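Local coordinates for probable csgAB operon transcriptional regulatory protein (Salmonella typhimurium, PDB 5XP0) that acts as the master transcriptional regulator of biofilm formation, required for expression of the csgAB operon and thus of adhesive curli fimbriae, at residues I111-F115 and E135-S139. Numbering follows the deposited sequence.
Sequences INGVF and ECYFS
The Phe138 ring lays one face over Gly113, whose CA stands 4.0 Å from the ring centroid in a CH-pi contact. This is one edge of the sheet in the atypical, CheY-like receiver domain of the regulator: strand 111-114 is outermost in the five-stranded parallel sheet, flanked by strand 90-94, and residues 135-139, the link from helix 121-132 to helix 140-147, run past its other side. A single parallel beta bridge joins Gly113 to Tyr137. Tyr137 N donates to Asn112 O (3.0 Å, 163° at the hydrogen), and Tyr137 O takes the N-H of Val114 in return, so both polar backbone atoms of Tyr137 are tied to the strand on either side of Gly113. The same Tyr137 O also receives a CA-H contact from Gly113 CA at 3.1 Å.

The two aromatic side chains of the link take different routes. The Phe138 ring reaches back along the strand, with CZ 3.3 Å from Gly113 N and Ile111 O at its edge, in the ring plane. Val114 CG2 lies near the ring plane too, 4.0 Å from Phe138 CE1, while Ala143 and Leu146 of helix 140-147 also pack against Phe138. Tyr137, with CG anti to its own N (chi1 -167°), instead sets its ring beside that of Phe115. These rings form an offset pair with barely any overlap, planes 30° apart, and Phe115 CE1 sits over one Tyr137 face, 3.4 Å from CD2. Val124 and Leu128 of helix 121-132 touch Phe115, and Ile131 touches Tyr137, so the pair joins strand end, helix and link. On the more exposed side, Asn112 turns its ND2 to His110 O, which leaves OD1 in van der Waals contact with Cys136 SG at 3.6 Å, while Cys136 CB lies 3.2 Å from Asn112 O.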
loop_
_atom_site.group_PDB
_atom_site.type_symbol
_atom_site.label_atom_id
_atom_site.label_comp_id
_atom_site.label_asym_id
_atom_site.label_seq_id
_atom_site.Cartn_x
_atom_site.Cartn_y
_atom_site.Cartn_z
ATOM N N ILE B 111 -2.605 -22.051 6.066
ATOM C CA ILE B 111 -1.526 -21.328 5.405
ATOM C C ILE B 111 -1.284 -21.954 4.030
ATOM O O ILE B 111 -1.123 -23.175 3.894
ATOM C CB ILE B 111 -0.269 -21.302 6.284
ATOM C CG1 ILE B 111 0.841 -20.487 5.606
ATOM C CG2 ILE B 111 0.167 -22.713 6.656
ATOM C CD1 ILE B 111 0.583 -18.996 5.620
ATOM N N ASN B 112 -1.336 -21.115 2.998
ATOM C CA ASN B 112 -1.200 -21.543 1.611
ATOM C C ASN B 112 -0.077 -20.873 0.841
ATOM O O ASN B 112 0.161 -21.248 -0.303
ATOM C CB ASN B 112 -2.500 -21.293 0.846
ATOM C CG ASN B 112 -3.485 -22.423 0.993
ATOM O OD1 ASN B 112 -3.665 -23.192 0.073
ATOM N ND2 ASN B 112 -4.131 -22.522 2.145
ATOM N N GLY B 113 0.617 -19.900 1.404
ATOM C CA GLY B 113 1.719 -19.314 0.678
ATOM C C GLY B 113 2.308 -18.171 1.465
ATOM O O GLY B 113 1.721 -17.683 2.434
ATOM N N VAL B 114 3.490 -17.766 1.023
ATOM C CA VAL B 114 4.250 -16.700 1.639
ATOM C C VAL B 114 4.861 -15.878 0.517
ATOM O O VAL B 114 5.615 -16.402 -0.299
ATOM C CB VAL B 114 5.355 -17.221 2.563
ATOM C CG1 VAL B 114 6.112 -16.042 3.090
ATOM C CG2 VAL B 114 4.765 -18.085 3.669
ATOM N N PHE B 115 4.523 -14.606 0.464
ATOM C CA PHE B 115 5.126 -13.676 -0.475
ATOM C C PHE B 115 6.146 -12.823 0.257
ATOM O O PHE B 115 5.822 -12.206 1.272
ATOM C CB PHE B 115 4.048 -12.790 -1.089
ATOM C CG PHE B 115 3.104 -13.537 -1.964
ATOM C CD1 PHE B 115 3.549 -14.098 -3.132
ATOM C CD2 PHE B 115 1.772 -13.681 -1.609
ATOM C CE1 PHE B 115 2.696 -14.817 -3.937
ATOM C CE2 PHE B 115 0.907 -14.373 -2.403
ATOM C CZ PHE B 115 1.376 -14.947 -3.593
ATOM N N GLU B 135 -2.813 -24.728 -6.036
ATOM C CA GLU B 135 -1.412 -24.841 -5.639
ATOM C C GLU B 135 -1.069 -23.934 -4.465
ATOM O O GLU B 135 -1.611 -22.835 -4.329
ATOM C CB GLU B 135 -0.513 -24.482 -6.818
ATOM C CG GLU B 135 -0.855 -25.277 -8.081
ATOM C CD GLU B 135 0.054 -24.954 -9.255
ATOM O OE1 GLU B 135 1.034 -24.201 -9.088
ATOM O OE2 GLU B 135 -0.222 -25.457 -10.354
ATOM N N CYS B 136 -0.073 -24.339 -3.687
ATOM C CA CYS B 136 0.446 -23.427 -2.683
ATOM C C CYS B 136 1.627 -22.661 -3.272
ATOM O O CYS B 136 2.138 -22.987 -4.340
ATOM C CB CYS B 136 0.844 -24.182 -1.416
ATOM S SG CYS B 136 -0.560 -24.906 -0.495
ATOM N N TYR B 137 2.031 -21.606 -2.578
ATOM C CA TYR B 137 3.155 -20.770 -2.992
ATOM C C TYR B 137 4.185 -20.753 -1.877
ATOM O O TYR B 137 4.219 -19.839 -1.056
ATOM C CB TYR B 137 2.693 -19.325 -3.326
ATOM C CG TYR B 137 3.773 -18.544 -4.046
ATOM C CD1 TYR B 137 4.062 -18.801 -5.380
ATOM C CD2 TYR B 137 4.515 -17.585 -3.398
ATOM C CE1 TYR B 137 5.061 -18.104 -6.053
ATOM C CE2 TYR B 137 5.512 -16.878 -4.064
ATOM C CZ TYR B 137 5.770 -17.140 -5.393
ATOM O OH TYR B 137 6.750 -16.433 -6.036
ATOM N N PHE B 138 5.040 -21.765 -1.886
ATOM C CA PHE B 138 6.097 -21.942 -0.914
ATOM C C PHE B 138 7.371 -22.290 -1.661
ATOM O O PHE B 138 7.344 -22.969 -2.689
ATOM C CB PHE B 138 5.804 -23.069 0.073
ATOM C CG PHE B 138 4.583 -22.868 0.900
ATOM C CD1 PHE B 138 4.518 -21.837 1.841
ATOM C CD2 PHE B 138 3.510 -23.743 0.784
ATOM C CE1 PHE B 138 3.391 -21.679 2.613
ATOM C CE2 PHE B 138 2.379 -23.578 1.553
ATOM C CZ PHE B 138 2.319 -22.562 2.480
ATOM N N SER B 139 8.502 -21.863 -1.119
ATOM C CA SER B 139 9.743 -22.407 -1.634
ATOM C C SER B 139 9.771 -23.919 -1.435
ATOM O O SER B 139 9.044 -24.481 -0.617
ATOM C CB SER B 139 10.943 -21.762 -0.950
ATOM O OG SER B 139 10.945 -22.050 0.428
#